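Long-range contacts in predicted ATPase of the ABC class (PDB 5D6A), which probably binds and hydrolyses ATP as a member of the ABC class of ATPases, its exact cellular role not being established: residues A[210-215]-A[231-236]; A[260-265]-A[407-412]; A[269-274]-A[423-428]. One frame throughout, in Å; residues are numbered along the deposited sequence.

Interaction 1: A[210-215]-A[231-236]; sequences VANGSI and VEFTAP. With ANP (phosphoaminophosphonic acid-adenylate ester), chain C.
From E232 to A235, loop 231-236 lies against the type II beta turn A211-S214. V231, the first residue of 231-236, holds the adenine. V231 N donates to ANP N1 (2.9 Å), and V231 O accepts from ANP N6 (2.7 Å). This backbone pair reads the Watson-Crick edge of adenine. E232 then reaches along G213, with OE1 3.6 Å from G213 CA. F233 makes the largest share of the contact. Its N donates to S214 O (3.0 Å), and its O accepts from G213 N (2.9 Å). Both bonds lie in the acceptor's carbonyl plane, so F233 is tied to the turn on both sides of its CA. With CG anti to the backbone N (chi1 -178°), the ring turns one face to V210 CG1, a CH-pi contact 3.7 Å from the centroid. T234 CA lies 3.4 Å from N212 OD1. A235 N donates to N212 OD1 (2.9 Å), arriving 36° out of the amide plane and so not on a lone pair. The turn ends strand 206-211, held by backbone bonds of V210 and N212 to L254 and T252 of strand 249-257. F233 also packs on L254 and on A430 of strand 430-432, and V210 and S214 on I294 of strand 294-296.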
loop_
_atom_site.group_PDB
_atom_site.type_symbol
_atom_site.label_atom_id
_atom_site.label_comp_id
_atom_site.label_asym_id
_atom_site.label_seq_id
_atom_site.Cartn_x
_atom_site.Cartn_y
_atom_site.Cartn_z
ATOM N N VAL A 210 -4.417 -25.554 14.123
ATOM C CA VAL A 210 -5.610 -25.279 13.321
ATOM C C VAL A 210 -6.672 -26.330 13.629
ATOM O O VAL A 210 -6.613 -27.454 13.127
ATOM C CB VAL A 210 -5.301 -25.297 11.811
ATOM C CG1 VAL A 210 -6.549 -24.970 11.005
ATOM C CG2 VAL A 210 -4.192 -24.311 11.482
ATOM N N ALA A 211 -7.643 -25.955 14.453
ATOM C CA ALA A 211 -8.715 -26.863 14.850
ATOM C C ALA A 211 -9.549 -27.350 13.662
ATOM O O ALA A 211 -9.765 -26.611 12.700
ATOM C CB ALA A 211 -9.618 -26.176 15.866
ATOM N N ASN A 212 -10.003 -28.599 13.731
ATOM C CA ASN A 212 -10.866 -29.149 12.687
ATOM C C ASN A 212 -12.217 -28.447 12.737
ATOM O O ASN A 212 -12.769 -28.228 13.815
ATOM C CB ASN A 212 -11.055 -30.664 12.847
ATOM C CG ASN A 212 -9.819 -31.459 12.462
ATOM O OD1 ASN A 212 -8.901 -30.941 11.826
ATOM N ND2 ASN A 212 -9.801 -32.733 12.827
ATOM N N GLY A 213 -12.740 -28.094 11.568
ATOM C CA GLY A 213 -14.015 -27.393 11.474
ATOM C C GLY A 213 -13.822 -25.899 11.278
ATOM O O GLY A 213 -14.795 -25.142 11.238
ATOM N N SER A 214 -12.566 -25.470 11.158
ATOM C CA SER A 214 -12.258 -24.061 10.955
ATOM C C SER A 214 -12.553 -23.654 9.520
ATOM O O SER A 214 -12.480 -24.475 8.604
ATOM C CB SER A 214 -10.777 -23.779 11.246
ATOM O OG SER A 214 -10.441 -24.048 12.594
ATOM N N ILE A 215 -12.893 -22.384 9.336
ATOM C CA ILE A 215 -13.137 -21.825 8.016
ATOM C C ILE A 215 -12.018 -20.813 7.785
ATOM O O ILE A 215 -12.017 -19.723 8.363
ATOM C CB ILE A 215 -14.530 -21.183 7.908
ATOM C CG1 ILE A 215 -15.605 -22.239 8.179
ATOM C CG2 ILE A 215 -14.736 -20.588 6.523
ATOM C CD1 ILE A 215 -17.024 -21.724 8.062
ATOM N N VAL A 231 -15.040 -25.173 2.149
ATOM C CA VAL A 231 -14.627 -26.512 2.549
ATOM C C VAL A 231 -13.963 -26.406 3.919
ATOM O O VAL A 231 -12.870 -25.849 4.038
ATOM C CB VAL A 231 -13.633 -27.125 1.538
ATOM C CG1 VAL A 231 -13.226 -28.529 1.968
ATOM C CG2 VAL A 231 -14.237 -27.142 0.141
ATOM N N GLU A 232 -14.628 -26.916 4.953
ATOM C CA GLU A 232 -14.079 -26.850 6.309
ATOM C C GLU A 232 -12.749 -27.584 6.403
ATOM O O GLU A 232 -12.517 -28.571 5.705
ATOM C CB GLU A 232 -15.063 -27.408 7.340
ATOM C CG GLU A 232 -15.462 -28.861 7.126
ATOM C CD GLU A 232 -16.389 -29.370 8.212
ATOM O OE1 GLU A 232 -16.473 -28.720 9.278
ATOM O OE2 GLU A 232 -17.027 -30.425 8.003
ATOM N N PHE A 233 -11.883 -27.096 7.279
ATOM C CA PHE A 233 -10.560 -27.674 7.445
ATOM C C PHE A 233 -10.571 -28.974 8.246
ATOM O O PHE A 233 -11.292 -29.104 9.235
ATOM C CB PHE A 233 -9.635 -26.668 8.130
ATOM C CG PHE A 233 -8.228 -27.158 8.296
ATOM C CD1 PHE A 233 -7.289 -26.965 7.291
ATOM C CD2 PHE A 233 -7.843 -27.815 9.454
ATOM C CE1 PHE A 233 -5.990 -27.416 7.441
ATOM C CE2 PHE A 233 -6.547 -28.271 9.610
ATOM C CZ PHE A 233 -5.619 -28.070 8.603
ATOM N N THR A 234 -9.761 -29.928 7.794
ATOM C CA THR A 234 -9.597 -31.207 8.469
ATOM C C THR A 234 -8.124 -31.569 8.410
ATOM O O THR A 234 -7.490 -31.443 7.362
ATOM C CB THR A 234 -10.417 -32.335 7.821
ATOM O OG1 THR A 234 -11.810 -32.010 7.871
ATOM C CG2 THR A 234 -10.180 -33.660 8.557
ATOM N N ALA A 235 -7.582 -32.013 9.538
ATOM C CA ALA A 235 -6.180 -32.376 9.616
ATOM C C ALA A 235 -5.975 -33.849 9.293
ATOM O O ALA A 235 -6.859 -34.672 9.540
ATOM C CB ALA A 235 -5.643 -32.071 11.004
ATOM N N PRO A 236 -4.812 -34.185 8.715
ATOM C CA PRO A 236 -4.511 -35.583 8.447
ATOM C C PRO A 236 -4.088 -36.244 9.755
ATOM O O PRO A 236 -3.253 -35.692 10.476
ATOM C CB PRO A 236 -3.354 -35.512 7.447
ATOM C CG PRO A 236 -2.702 -34.194 7.695
ATOM C CD PRO A 236 -3.759 -33.273 8.226
HETATM P PG ANP C . -0.034 -18.972 -2.873
HETATM O O1G ANP C . 0.384 -19.272 -1.456
HETATM O O2G ANP C . 0.164 -17.527 -3.272
HETATM O O3G ANP C . 0.509 -19.979 -3.859
HETATM P PB ANP C . -2.530 -20.661 -3.440
HETATM O O1B ANP C . -2.069 -21.796 -2.577
HETATM O O2B ANP C . -2.255 -20.754 -4.924
HETATM N N3B ANP C . -1.777 -19.181 -2.868
HETATM P PA ANP C . -4.840 -19.432 -2.387
HETATM O O1A ANP C . -5.124 -19.929 -0.995
HETATM O O2A ANP C . -4.073 -18.145 -2.560
HETATM O O3A ANP C . -4.126 -20.595 -3.239
HETATM O "O5'" ANP C . -6.231 -19.263 -3.168
HETATM C "C5'" ANP C . -7.172 -20.326 -3.211
HETATM C "C4'" ANP C . -8.566 -19.776 -3.481
HETATM O "O4'" ANP C . -9.530 -20.719 -3.009
HETATM C "C3'" ANP C . -8.848 -18.467 -2.757
HETATM O "O3'" ANP C . -9.662 -17.615 -3.575
HETATM C "C2'" ANP C . -9.579 -18.880 -1.499
HETATM O "O2'" ANP C . -10.551 -17.907 -1.104
HETATM C "C1'" ANP C . -10.220 -20.216 -1.863
HETATM N N9 ANP C . -10.128 -21.195 -0.753
HETATM C C8 ANP C . -9.038 -21.477 -0.007
HETATM N N7 ANP C . -9.330 -22.423 0.922
HETATM C C5 ANP C . -10.624 -22.760 0.772
HETATM C C6 ANP C . -11.570 -23.694 1.424
HETATM N N6 ANP C . -11.171 -24.479 2.450
HETATM N N1 ANP C . -12.841 -23.736 0.960
HETATM C C2 ANP C . -13.254 -22.960 -0.065
HETATM N N3 ANP C . -12.438 -22.090 -0.696
HETATM C C4 ANP C . -11.142 -21.949 -0.332
#

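Interaction 2: A[260-265]-A[407-412]; sequences ITLIVG and IVMGGS
T261, I263 and I407 tie strands 260-264 and 404-408 together as parallel neighbours. The touching parts run 22° apart. Three backbone hydrogen bonds form the ladder. I407 N donates to T261 O (2.9 Å). I263 N donates to I407 O (2.8 Å). M409 N donates to I263 O (3.1 Å). I407 thus bonds to the residues before and after L262, and I263 to those before and after V408. V408 CA also lies near I263 O (3.4 Å), as a CA-H...O contact.

The side chains divide between the two faces of the sheet. On one face L262 and I407 lie side by side and point the same way, with L262 CD2 4.0 Å from I407 CB. M409, a selenomethionine, adds to this group. Its chain is bent, and chi3 of -59° folds CE round to within 4.2 Å of L262 CD1. V264 CG1 meets M409 CB more loosely, at 4.4 Å. On the other face I263 CB packs on V408 CG2 (4.1 Å). V408 CG1, anti to its own N (chi1 169°), is the branch on the I263 O side. The strands then part into glycine-containing loops. G265 and G410 both have positive phi angles, which suit glycine.

Strand 404-408 lies between strands 260-264 and 357-361. A strand between the P-loop strand 260-264 and the probable Walker B strand 357-361 is the order expected of ASCE-type P-loop ATPases, to which ABC proteins belong. I263 and V408 face helix 271-280, through K271, L274 and L275. I407 packs on I394 of helix 390-401. Strand 421-425 flanks strand 260-264 on its other edge.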
loop_
_atom_site.group_PDB
_atom_site.type_symbol
_atom_site.label_atom_id
_atom_site.label_comp_id
_atom_site.label_asym_id
_atom_site.label_seq_id
_atom_site.Cartn_x
_atom_site.Cartn_y
_atom_site.Cartn_z
ATOM N N ILE A 260 11.101 -26.776 10.937
ATOM C CA ILE A 260 10.730 -26.312 9.609
ATOM C C ILE A 260 9.524 -27.079 9.079
ATOM O O ILE A 260 9.516 -28.307 9.079
ATOM C CB ILE A 260 11.907 -26.470 8.627
ATOM C CG1 ILE A 260 13.148 -25.752 9.178
ATOM C CG2 ILE A 260 11.532 -25.937 7.249
ATOM C CD1 ILE A 260 14.395 -25.939 8.341
ATOM N N THR A 261 8.513 -26.343 8.627
ATOM C CA THR A 261 7.298 -26.934 8.077
ATOM C C THR A 261 7.000 -26.317 6.713
ATOM O O THR A 261 6.911 -25.095 6.580
ATOM C CB THR A 261 6.091 -26.710 9.007
ATOM O OG1 THR A 261 6.377 -27.249 10.303
ATOM C CG2 THR A 261 4.839 -27.381 8.445
ATOM N N LEU A 262 6.852 -27.162 5.698
ATOM C CA LEU A 262 6.565 -26.689 4.353
ATOM C C LEU A 262 5.104 -26.897 3.997
ATOM O O LEU A 262 4.485 -27.884 4.405
ATOM C CB LEU A 262 7.438 -27.414 3.330
ATOM C CG LEU A 262 8.947 -27.275 3.514
ATOM C CD1 LEU A 262 9.669 -28.035 2.412
ATOM C CD2 LEU A 262 9.358 -25.810 3.523
ATOM N N ILE A 263 4.564 -25.951 3.237
ATOM C CA ILE A 263 3.189 -26.005 2.759
ATOM C C ILE A 263 3.267 -25.979 1.236
ATOM O O ILE A 263 3.443 -24.924 0.631
ATOM C CB ILE A 263 2.351 -24.832 3.303
ATOM C CG1 ILE A 263 2.244 -24.942 4.828
ATOM C CG2 ILE A 263 0.957 -24.831 2.686
ATOM C CD1 ILE A 263 1.459 -23.822 5.479
ATOM N N VAL A 264 3.149 -27.154 0.628
ATOM C CA VAL A 264 3.263 -27.286 -0.821
ATOM C C VAL A 264 1.925 -27.549 -1.506
ATOM O O VAL A 264 0.873 -27.571 -0.864
ATOM C CB VAL A 264 4.244 -28.419 -1.183
ATOM C CG1 VAL A 264 5.614 -28.134 -0.585
ATOM C CG2 VAL A 264 3.728 -29.772 -0.709
ATOM N N GLY A 265 1.984 -27.740 -2.820
ATOM C CA GLY A 265 0.800 -28.008 -3.622
ATOM C C GLY A 265 0.777 -27.135 -4.857
ATOM O O GLY A 265 1.512 -26.149 -4.945
ATOM N N ILE A 407 6.838 -22.327 5.610
ATOM C CA ILE A 407 6.999 -21.744 4.277
ATOM C C ILE A 407 6.051 -22.304 3.218
ATOM O O ILE A 407 5.952 -23.518 3.037
ATOM C CB ILE A 407 8.439 -21.965 3.758
ATOM C CG1 ILE A 407 9.458 -21.622 4.843
ATOM C CG2 ILE A 407 8.699 -21.145 2.497
ATOM C CD1 ILE A 407 10.895 -21.803 4.412
ATOM N N VAL A 408 5.363 -21.404 2.519
ATOM C CA VAL A 408 4.494 -21.779 1.414
ATOM C C VAL A 408 5.402 -21.786 0.195
ATOM O O VAL A 408 6.005 -20.764 -0.128
ATOM C CB VAL A 408 3.346 -20.774 1.205
ATOM C CG1 VAL A 408 2.620 -21.048 -0.104
ATOM C CG2 VAL A 408 2.378 -20.822 2.378
HETATM N N MSE A 409 5.505 -22.932 -0.475
HETATM C CA MSE A 409 6.403 -23.059 -1.622
HETATM C C MSE A 409 5.683 -23.314 -2.919
HETATM O O MSE A 409 5.001 -22.428 -3.433
HETATM C CB MSE A 409 7.399 -24.164 -1.299
HETATM C CG MSE A 409 8.228 -23.815 -0.069
HETATM SE SE MSE A 409 10.139 -23.922 -0.508
HETATM C CE MSE A 409 10.195 -25.810 -1.081
ATOM N N GLY A 410 5.836 -24.517 -3.469
ATOM C CA GLY A 410 5.215 -24.863 -4.742
ATOM C C GLY A 410 6.080 -24.500 -5.939
ATOM O O GLY A 410 5.666 -24.689 -7.083
ATOM N N GLY A 411 7.282 -23.983 -5.677
ATOM C CA GLY A 411 8.211 -23.588 -6.738
ATOM C C GLY A 411 9.526 -24.343 -6.656
ATOM O O GLY A 411 9.811 -25.201 -7.491
ATOM N N SER A 412 10.327 -24.012 -5.646
ATOM C CA SER A 412 11.620 -24.664 -5.426
ATOM C C SER A 412 11.429 -26.008 -4.725
ATOM O O SER A 412 10.352 -26.289 -4.197
ATOM C CB SER A 412 12.533 -23.763 -4.594
ATOM O OG SER A 412 11.925 -23.407 -3.361
#

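Interaction 3: A[269-274]-A[423-428]; sequences HGKSTL and IQMHDY. With ANP (phosphoaminophosphonic acid-adenylate ester), chain C.
D427 and Y428 both have positive phi (49° and 65°), unusual for two successive residues that are not glycine. They turn the chain back sharply after strand 421-425, so that D427 and Y428 both come back to H269. D427 N lies at the edge of the H269 imidazole, in its plane and 3.6 Å from CD2. Y428 N makes a weak hydrogen bond to H269 O (3.5 Å). H269 CB also lies 3.5 Å from M425 O. The turn also brings the phenol ring to the nucleotide. ANP C4 sits 3.5 Å above one face of the Y428 ring, offset toward the rim, and Y428 OH lies beside the ribose ring oxygen O4'.

The other partner is a glycine-rich loop leading into helix 271-280, consistent with a Walker A P-loop. G270 is its N-cap residue. K271 N donates to ANP O1B (2.6 Å), and T273 uses both its N and OG1 on ANP O1A. The K271 chain bends at chi3 (-65°) and chi4, which brings NZ back to the same O1B (3.0 Å). NZ is held as well by G266 O. These donors would probably offset the negative charge of the phosphates.

M425, a selenomethionine, packs against the loop and the first helical turn. Its side chain and that of K271 slide past each other in opposite directions. SE meets L274 CD2 at 4.0 Å. The folded chain carries CE to G270 O (3.5 Å). Next along, H426 turns its CB away from the loop, and its ND1 is hydrogen-bonded to D384 OD2 of the second subunit.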
loop_
_atom_site.group_PDB
_atom_site.type_symbol
_atom_site.label_atom_id
_atom_site.label_comp_id
_atom_site.label_asym_id
_atom_site.label_seq_id
_atom_site.Cartn_x
_atom_site.Cartn_y
_atom_site.Cartn_z
ATOM N N HIS A 269 -4.752 -23.855 -4.680
ATOM C CA HIS A 269 -5.220 -24.964 -3.831
ATOM C C HIS A 269 -5.435 -24.597 -2.352
ATOM O O HIS A 269 -5.973 -25.407 -1.597
ATOM C CB HIS A 269 -4.289 -26.174 -3.961
ATOM C CG HIS A 269 -4.417 -26.886 -5.269
ATOM N ND1 HIS A 269 -3.694 -26.532 -6.386
ATOM C CD2 HIS A 269 -5.202 -27.923 -5.644
ATOM C CE1 HIS A 269 -4.020 -27.323 -7.391
ATOM N NE2 HIS A 269 -4.934 -28.177 -6.967
ATOM N N GLY A 270 -5.008 -23.403 -1.938
ATOM C CA GLY A 270 -5.226 -22.950 -0.558
ATOM C C GLY A 270 -4.015 -22.843 0.356
ATOM O O GLY A 270 -4.164 -22.902 1.573
ATOM N N LYS A 271 -2.826 -22.668 -0.216
ATOM C CA LYS A 271 -1.599 -22.573 0.581
ATOM C C LYS A 271 -1.518 -21.244 1.325
ATOM O O LYS A 271 -1.254 -21.223 2.526
ATOM C CB LYS A 271 -0.356 -22.761 -0.289
ATOM C CG LYS A 271 -0.328 -24.077 -1.057
ATOM C CD LYS A 271 0.960 -24.263 -1.854
ATOM C CE LYS A 271 1.134 -23.241 -2.969
ATOM N NZ LYS A 271 0.054 -23.326 -3.989
ATOM N N SER A 272 -1.732 -20.139 0.613
ATOM C CA SER A 272 -1.705 -18.815 1.241
ATOM C C SER A 272 -2.823 -18.667 2.248
ATOM O O SER A 272 -2.622 -18.087 3.311
ATOM C CB SER A 272 -1.821 -17.692 0.213
ATOM O OG SER A 272 -0.618 -17.526 -0.507
ATOM N N THR A 273 -4.001 -19.184 1.911
ATOM C CA THR A 273 -5.153 -19.100 2.804
ATOM C C THR A 273 -4.840 -19.752 4.151
ATOM O O THR A 273 -5.226 -19.236 5.204
ATOM C CB THR A 273 -6.398 -19.750 2.179
ATOM O OG1 THR A 273 -6.710 -19.089 0.947
ATOM C CG2 THR A 273 -7.591 -19.653 3.119
ATOM N N LEU A 274 -4.137 -20.882 4.114
ATOM C CA LEU A 274 -3.749 -21.569 5.339
ATOM C C LEU A 274 -2.728 -20.727 6.100
ATOM O O LEU A 274 -2.868 -20.513 7.303
ATOM C CB LEU A 274 -3.171 -22.956 5.034
ATOM C CG LEU A 274 -2.597 -23.738 6.227
ATOM C CD1 LEU A 274 -3.613 -23.877 7.349
ATOM C CD2 LEU A 274 -2.105 -25.104 5.784
ATOM N N ILE A 423 3.345 -30.392 4.287
ATOM C CA ILE A 423 1.897 -30.432 4.117
ATOM C C ILE A 423 1.522 -30.075 2.685
ATOM O O ILE A 423 2.041 -29.110 2.131
ATOM C CB ILE A 423 1.209 -29.443 5.074
ATOM C CG1 ILE A 423 1.501 -29.839 6.525
ATOM C CG2 ILE A 423 -0.293 -29.407 4.818
ATOM C CD1 ILE A 423 1.021 -28.835 7.551
ATOM N N GLN A 424 0.619 -30.851 2.090
ATOM C CA GLN A 424 0.184 -30.593 0.725
ATOM C C GLN A 424 -1.280 -30.180 0.704
ATOM O O GLN A 424 -2.128 -30.850 1.294
ATOM C CB GLN A 424 0.373 -31.830 -0.153
ATOM C CG GLN A 424 0.070 -31.582 -1.628
ATOM C CD GLN A 424 0.143 -32.837 -2.474
ATOM O OE1 GLN A 424 0.158 -33.947 -1.956
ATOM N NE2 GLN A 424 0.169 -32.664 -3.789
HETATM N N MSE A 425 -1.569 -29.072 0.026
HETATM C CA MSE A 425 -2.937 -28.591 -0.115
HETATM C C MSE A 425 -3.458 -29.115 -1.425
HETATM O O MSE A 425 -2.794 -29.007 -2.459
HETATM C CB MSE A 425 -3.002 -27.066 -0.094
HETATM C CG MSE A 425 -2.529 -26.478 1.234
HETATM SE SE MSE A 425 -3.583 -27.182 2.742
HETATM C CE MSE A 425 -5.239 -26.151 2.472
ATOM N N HIS A 426 -4.649 -29.700 -1.386
ATOM C CA HIS A 426 -5.286 -30.261 -2.568
ATOM C C HIS A 426 -6.786 -30.125 -2.391
ATOM O O HIS A 426 -7.335 -30.626 -1.421
ATOM C CB HIS A 426 -4.894 -31.732 -2.715
ATOM C CG HIS A 426 -5.580 -32.435 -3.843
ATOM N ND1 HIS A 426 -5.063 -32.479 -5.118
ATOM C CD2 HIS A 426 -6.740 -33.130 -3.882
ATOM C CE1 HIS A 426 -5.876 -33.169 -5.896
ATOM N NE2 HIS A 426 -6.903 -33.575 -5.171
ATOM N N ASP A 427 -7.448 -29.455 -3.332
ATOM C CA ASP A 427 -8.892 -29.223 -3.229
ATOM C C ASP A 427 -9.291 -28.674 -1.853
ATOM O O ASP A 427 -10.362 -28.985 -1.330
ATOM C CB ASP A 427 -9.678 -30.494 -3.572
ATOM C CG ASP A 427 -9.604 -30.851 -5.052
ATOM O OD1 ASP A 427 -8.963 -30.108 -5.824
ATOM O OD2 ASP A 427 -10.200 -31.876 -5.445
ATOM N N TYR A 428 -8.402 -27.859 -1.288
ATOM C CA TYR A 428 -8.603 -27.191 0.006
ATOM C C TYR A 428 -8.687 -28.135 1.212
ATOM O O TYR A 428 -9.572 -28.006 2.059
ATOM C CB TYR A 428 -9.825 -26.267 -0.053
ATOM C CG TYR A 428 -9.856 -25.427 -1.310
ATOM C CD1 TYR A 428 -8.892 -24.453 -1.539
ATOM C CD2 TYR A 428 -10.848 -25.607 -2.269
ATOM C CE1 TYR A 428 -8.907 -23.688 -2.691
ATOM C CE2 TYR A 428 -10.873 -24.841 -3.420
ATOM C CZ TYR A 428 -9.901 -23.883 -3.626
ATOM O OH TYR A 428 -9.919 -23.121 -4.767
HETATM P PG ANP C . -0.034 -18.972 -2.873
HETATM O O1G ANP C . 0.384 -19.272 -1.456
HETATM O O2G ANP C . 0.164 -17.527 -3.272
HETATM O O3G ANP C . 0.509 -19.979 -3.859
HETATM P PB ANP C . -2.530 -20.661 -3.440
HETATM O O1B ANP C . -2.069 -21.796 -2.577
HETATM O O2B ANP C . -2.255 -20.754 -4.924
HETATM N N3B ANP C . -1.777 -19.181 -2.868
HETATM P PA ANP C . -4.840 -19.432 -2.387
HETATM O O1A ANP C . -5.124 -19.929 -0.995
HETATM O O2A ANP C . -4.073 -18.145 -2.560
HETATM O O3A ANP C . -4.126 -20.595 -3.239
HETATM O "O5'" ANP C . -6.231 -19.263 -3.168
HETATM C "C5'" ANP C . -7.172 -20.326 -3.211
HETATM C "C4'" ANP C . -8.566 -19.776 -3.481
HETATM O "O4'" ANP C . -9.530 -20.719 -3.009
HETATM C "C3'" ANP C . -8.848 -18.467 -2.757
HETATM O "O3'" ANP C . -9.662 -17.615 -3.575
HETATM C "C2'" ANP C . -9.579 -18.880 -1.499
HETATM O "O2'" ANP C . -10.551 -17.907 -1.104
HETATM C "C1'" ANP C . -10.220 -20.216 -1.863
HETATM N N9 ANP C . -10.128 -21.195 -0.753
HETATM C C8 ANP C . -9.038 -21.477 -0.007
HETATM N N7 ANP C . -9.330 -22.423 0.922
HETATM C C5 ANP C . -10.624 -22.760 0.772
HETATM C C6 ANP C . -11.570 -23.694 1.424
HETATM N N6 ANP C . -11.171 -24.479 2.450
HETATM N N1 ANP C . -12.841 -23.736 0.960
HETATM C C2 ANP C . -13.254 -22.960 -0.065
HETATM N N3 ANP C . -12.438 -22.090 -0.696
HETATM C C4 ANP C . -11.142 -21.949 -0.332
#

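Interaction 3 lies between the other two, with its centre about 11 Å from that of interaction 1 and about 10 Å from that of interaction 2. Interactions 1 and 2 do not touch; their nearest atoms are about 8 Å apart. Strands 260-264 and 421-425 are sheet neighbours, with V264 N 2.7 Å from I423 O. V408 CG1 packs on K271 CB at 3.4 Å. Near the adenine, V231 CG1 meets Y428 O at 3.7 Å, and V210 CG2 reaches L274 CD1 at 4.2 Å. All three contacts border one ANP: interaction 1 at the base, interaction 3 from base to phosphates, and interaction 2 through V408.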